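Local structure of DUF3256 domain-containing protein (Porphyromonas gingivalis W83, 2P3P) at residues L24-M29 and S73-V78; S50-S53 and G57-T60. The protein is of unknown function but is able to bind a magnesium ion and belongs to the DUF3256 family. All coordinates share one frame; numbering follows the deposited sequence. Where two conformers were deposited one is given.

Overall arrangement
Both interactions lie at one end of the large antiparallel sheet, on the same side of the chain's centre, with their own centres about 9 Å apart. Interaction 2 pairs strand 47-52, outermost in the sheet, with strand 58-64; along the chain it is nested inside the loop closed by interaction 1, where residues 24-29, between helices 11-18 and 29-39, meet the turn after strand 67-72 and the start of strand 77-84. Ile26 and Val27 connect the two: Ile26 CG2 lies 3.5 Å from Val59 CG2, and Val27 CG1 is 3.6 Å from Leu51 CD2. The interhelical loop thus spans one face of the sheet from its edge strand to its fourth strand.

Interaction 1: L24-M29 and S73-V78; sequences LPIVTM and STVGEV
Leu24 and Ile26 of an interhelical loop reach across to the hairpin formed by strands 67-72 and 77-84 in the large antiparallel sheet, where they meet Val78 at the start of strand 77-84 and Val75 in the turn. The tight part consists of these two apolar meetings, Leu24 with Val78 and Ile26 with Val75, both tip to tip, with no hydrogen bond between the segments. Leu24 presents its CD2 branch to Val78 CG1 at 3.9 Å. Each side chain extends with its leading carbon anti to the backbone N (Leu24 chi1 -168°, Val78 chi1 172°), which lets the methyls bridge backbones whose nearest CA atoms here, those of Leu24 and Val78, are 9.5 Å apart. Val78 is buried and also packs on Val94 and Thr96 of strand 90-98, while Leu24 rests on Met19.

Toward Thr74 the contact thins out. This residue is exposed and comes near Ile26 without bonding to it, its OG1 lying 4.3 Å from Ile26 CD1. Within the turn, Gly76 O is hydrogen-bonded with Thr72 OG1. On the loop side, Pro25 centres an inverse gamma turn, and the associated bond from Ile26 N to Leu24 O (3.0 Å) bends the chain between the two apolar residues that face the hairpin. Ile26 divides its branches between strand and turn: CG2 is left to strand 58-64, whereas CD1, at the end of the longer branch, meets Val75 CG2 at 3.8 Å, the shortest approach between the segments.

Interaction 2: S50-S53 and G57-T60; sequences SLES and GTVT
Leu51 and Val59 form an antiparallel hydrogen-bonded pair near the loop end of the beta hairpin that joins strand 47-52 to strand 58-64. Leu51 N donates to Val59 O, and Val59 N returns a bond to Leu51 O, each 2.9 Å long; the second is the straighter, with an N-H...O angle of 169°. Their side chains share a face of the sheet, where Leu51 packs on Val27 and the buried Val59 on Ile26, Val27 and Ile70.

The other face carries Ser50, Glu52, Thr58 and Thr60 and is polar and largely exposed, yet its side-chain to side-chain touches are made by carbon. Thr60 CG2 approaches Ser50 CB at 3.9 Å. In the other non-hydrogen-bonded pair, the side chains of Glu52 and Thr58 cross obliquely, with Glu52 CG lying 4.1 Å from Thr58 CG2. Both threonines hold OG1 between the backbone N and the carbonyl carbon (Thr58 chi1 59°), a rotation that places CG2 beside the backbone N and offers the methyl, instead of the hydroxyl, to the opposite strand.

Past the last paired residues, Ser53 N bonds to Gly57 O at 2.9 Å, with the donor tilted 29° from the carbonyl plane. Ser53 OG is hydrogen-bonded with Glu31 OE1 of helix 29-39 and also accepts a hydrogen bond from Leu55 N within the connecting loop. The backbone bonds therefore set the strand pairing, methyl and methylene contacts join the strands on the polar face, Leu51 and Val59 turn to the interhelical loop and, for Val59, to strand 67-72, and the hydroxyl of the buried Ser53 ties the hairpin end to the start of a helix through polar bonds.

Interaction 1: L24-M29 and S73-V78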
loop_
_atom_site.group_PDB
_atom_site.type_symbol
_atom_site.label_atom_id
_atom_site.label_comp_id
_atom_site.label_asym_id
_atom_site.label_seq_id
_atom_site.Cartn_x
_atom_site.Cartn_y
_atom_site.Cartn_z
ATOM N N LEU A 24 -6.328 14.099 0.593
ATOM C CA LEU A 24 -7.058 12.883 0.996
ATOM C C LEU A 24 -8.365 13.197 1.749
ATOM O O LEU A 24 -8.419 13.151 2.989
ATOM C CB LEU A 24 -6.114 12.005 1.826
ATOM C CG LEU A 24 -6.521 10.568 2.126
ATOM C CD1 LEU A 24 -6.375 9.719 0.909
ATOM C CD2 LEU A 24 -5.652 10.021 3.293
ATOM N N PRO A 25 -9.445 13.496 0.998
ATOM C CA PRO A 25 -10.750 13.916 1.499
ATOM C C PRO A 25 -11.674 12.794 1.949
ATOM O O PRO A 25 -12.837 12.696 1.505
ATOM C CB PRO A 25 -11.326 14.669 0.311
ATOM C CG PRO A 25 -10.816 13.953 -0.859
ATOM C CD PRO A 25 -9.420 13.512 -0.478
ATOM N N ILE A 26 -11.106 11.927 2.796
ATOM C CA ILE A 26 -11.798 10.825 3.436
ATOM C C ILE A 26 -12.650 11.310 4.593
ATOM O O ILE A 26 -13.754 10.793 4.838
ATOM C CB ILE A 26 -10.748 9.767 3.927
ATOM C CG1 ILE A 26 -9.968 9.250 2.727
ATOM C CG2 ILE A 26 -11.410 8.630 4.721
ATOM C CD1 ILE A 26 -10.804 8.947 1.581
ATOM N N VAL A 27 -12.095 12.275 5.316
ATOM C CA VAL A 27 -12.788 13.012 6.366
ATOM C C VAL A 27 -12.490 14.475 6.122
ATOM O O VAL A 27 -11.530 14.814 5.398
ATOM C CB VAL A 27 -12.327 12.625 7.825
ATOM C CG1 VAL A 27 -12.724 11.182 8.212
ATOM C CG2 VAL A 27 -10.814 12.861 8.050
ATOM N N THR A 28 -13.255 15.361 6.734
ATOM C CA THR A 28 -12.974 16.803 6.587
ATOM C C THR A 28 -11.759 17.174 7.409
ATOM O O THR A 28 -11.341 16.412 8.285
ATOM C CB THR A 28 -14.167 17.684 7.040
ATOM O OG1 THR A 28 -14.441 17.406 8.411
ATOM C CG2 THR A 28 -15.415 17.419 6.203
HETATM N N MSE A 29 -11.225 18.376 7.181
HETATM C CA MSE A 29 -10.056 18.846 7.941
HETATM C C MSE A 29 -10.413 18.909 9.434
HETATM O O MSE A 29 -9.654 18.476 10.308
HETATM C CB MSE A 29 -9.617 20.224 7.433
HETATM C CG MSE A 29 -8.510 20.873 8.238
HETATM SE SE MSE A 29 -6.861 19.823 8.073
HETATM C CE MSE A 29 -6.020 20.756 6.612
ATOM N N SER A 73 -14.799 3.017 3.113
ATOM C CA SER A 73 -15.766 2.320 2.264
ATOM C C SER A 73 -15.653 2.730 0.794
ATOM O O SER A 73 -16.367 2.213 -0.053
ATOM C CB SER A 73 -17.194 2.582 2.763
ATOM O OG SER A 73 -17.468 3.968 2.918
ATOM N N THR A 74 -14.776 3.675 0.477
ATOM C CA THR A 74 -14.743 4.223 -0.892
ATOM C C THR A 74 -13.468 3.784 -1.620
ATOM O O THR A 74 -13.505 2.977 -2.570
ATOM C CB THR A 74 -14.801 5.754 -0.834
ATOM O OG1 THR A 74 -13.758 6.225 0.015
ATOM C CG2 THR A 74 -16.135 6.225 -0.286
ATOM N N VAL A 75 -12.332 4.268 -1.113
ATOM C CA VAL A 75 -11.029 4.051 -1.752
ATOM C C VAL A 75 -10.247 2.839 -1.192
ATOM O O VAL A 75 -9.137 2.513 -1.657
ATOM C CB VAL A 75 -10.141 5.285 -1.612
ATOM C CG1 VAL A 75 -10.762 6.461 -2.366
ATOM C CG2 VAL A 75 -9.948 5.633 -0.137
ATOM N N GLY A 76 -10.802 2.183 -0.190
ATOM C CA GLY A 76 -10.149 1.040 0.416
ATOM C C GLY A 76 -9.233 1.468 1.561
ATOM O O GLY A 76 -9.564 2.387 2.318
ATOM N N GLU A 77 -8.133 0.746 1.711
ATOM C CA GLU A 77 -7.148 0.998 2.774
ATOM C C GLU A 77 -6.128 2.048 2.356
ATOM O O GLU A 77 -5.583 1.977 1.265
ATOM C CB GLU A 77 -6.383 -0.280 3.088
ATOM C CG GLU A 77 -5.331 -0.070 4.129
ATOM C CD GLU A 77 -4.622 -1.339 4.484
ATOM O OE1 GLU A 77 -3.745 -1.741 3.669
ATOM O OE2 GLU A 77 -4.935 -1.904 5.543
ATOM N N VAL A 78 -5.832 2.976 3.266
ATOM C CA VAL A 78 -4.723 3.921 3.134
ATOM C C VAL A 78 -3.776 3.701 4.294
ATOM O O VAL A 78 -4.180 3.798 5.470
ATOM C CB VAL A 78 -5.254 5.386 3.164
ATOM C CG1 VAL A 78 -4.067 6.458 3.236
ATOM C CG2 VAL A 78 -6.218 5.646 2.065
#

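Interaction 2: S50-S53 and G57-T60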
loop_
_atom_site.group_PDB
_atom_site.type_symbol
_atom_site.label_atom_id
_atom_site.label_comp_id
_atom_site.label_asym_id
_atom_site.label_seq_id
_atom_site.Cartn_x
_atom_site.Cartn_y
_atom_site.Cartn_z
ATOM N N SER A 50 -12.995 5.505 15.173
ATOM C CA SER A 50 -13.890 5.332 14.039
ATOM C C SER A 50 -14.852 6.521 13.992
ATOM O O SER A 50 -15.180 7.106 15.016
ATOM C CB SER A 50 -14.617 3.980 14.108
ATOM O OG SER A 50 -15.508 3.916 15.191
ATOM N N LEU A 51 -15.244 6.896 12.784
ATOM C CA LEU A 51 -16.047 8.090 12.553
ATOM C C LEU A 51 -16.967 7.831 11.381
ATOM O O LEU A 51 -16.611 7.112 10.440
ATOM C CB LEU A 51 -15.122 9.284 12.240
ATOM C CG LEU A 51 -15.623 10.702 11.965
ATOM C CD1 LEU A 51 -16.132 11.441 13.235
ATOM C CD2 LEU A 51 -14.466 11.443 11.358
ATOM N N GLU A 52 -18.180 8.375 11.456
ATOM C CA GLU A 52 -19.073 8.423 10.305
ATOM C C GLU A 52 -18.878 9.818 9.749
ATOM O O GLU A 52 -19.298 10.801 10.356
ATOM C CB GLU A 52 -20.533 8.179 10.699
ATOM C CG GLU A 52 -20.811 6.765 11.225
ATOM C CD GLU A 52 -22.249 6.576 11.686
ATOM O OE1 GLU A 52 -22.451 6.280 12.883
ATOM O OE2 GLU A 52 -23.182 6.719 10.862
ATOM N N SER A 53 -18.196 9.912 8.619
ATOM C CA SER A 53 -17.825 11.219 8.092
ATOM C C SER A 53 -19.025 11.974 7.502
ATOM O O SER A 53 -19.881 11.401 6.823
ATOM C CB SER A 53 -16.682 11.128 7.091
ATOM O OG SER A 53 -16.445 12.408 6.492
ATOM N N GLY A 57 -19.881 7.924 4.571
ATOM C CA GLY A 57 -19.009 6.792 4.764
ATOM C C GLY A 57 -18.282 6.727 6.080
ATOM O O GLY A 57 -17.859 7.734 6.680
ATOM N N THR A 58 -18.096 5.490 6.497
ATOM C CA THR A 58 -17.498 5.198 7.751
ATOM C C THR A 58 -16.009 5.053 7.523
ATOM O O THR A 58 -15.587 4.433 6.550
ATOM C CB THR A 58 -18.009 3.887 8.270
ATOM O OG1 THR A 58 -17.696 2.854 7.319
ATOM C CG2 THR A 58 -19.495 3.949 8.485
ATOM N N VAL A 59 -15.228 5.588 8.446
ATOM C CA VAL A 59 -13.783 5.526 8.364
ATOM C C VAL A 59 -13.264 5.035 9.707
ATOM O O VAL A 59 -13.707 5.529 10.735
ATOM C CB VAL A 59 -13.216 6.940 8.020
ATOM C CG1 VAL A 59 -11.718 6.870 7.746
ATOM C CG2 VAL A 59 -13.960 7.548 6.815
ATOM N N THR A 60 -12.378 4.028 9.702
ATOM C CA THR A 60 -11.656 3.639 10.905
ATOM C C THR A 60 -10.190 4.038 10.797
ATOM O O THR A 60 -9.570 3.932 9.723
ATOM C CB THR A 60 -11.772 2.142 11.151
ATOM O OG1 THR A 60 -11.125 1.442 10.088
ATOM C CG2 THR A 60 -13.243 1.742 11.189
#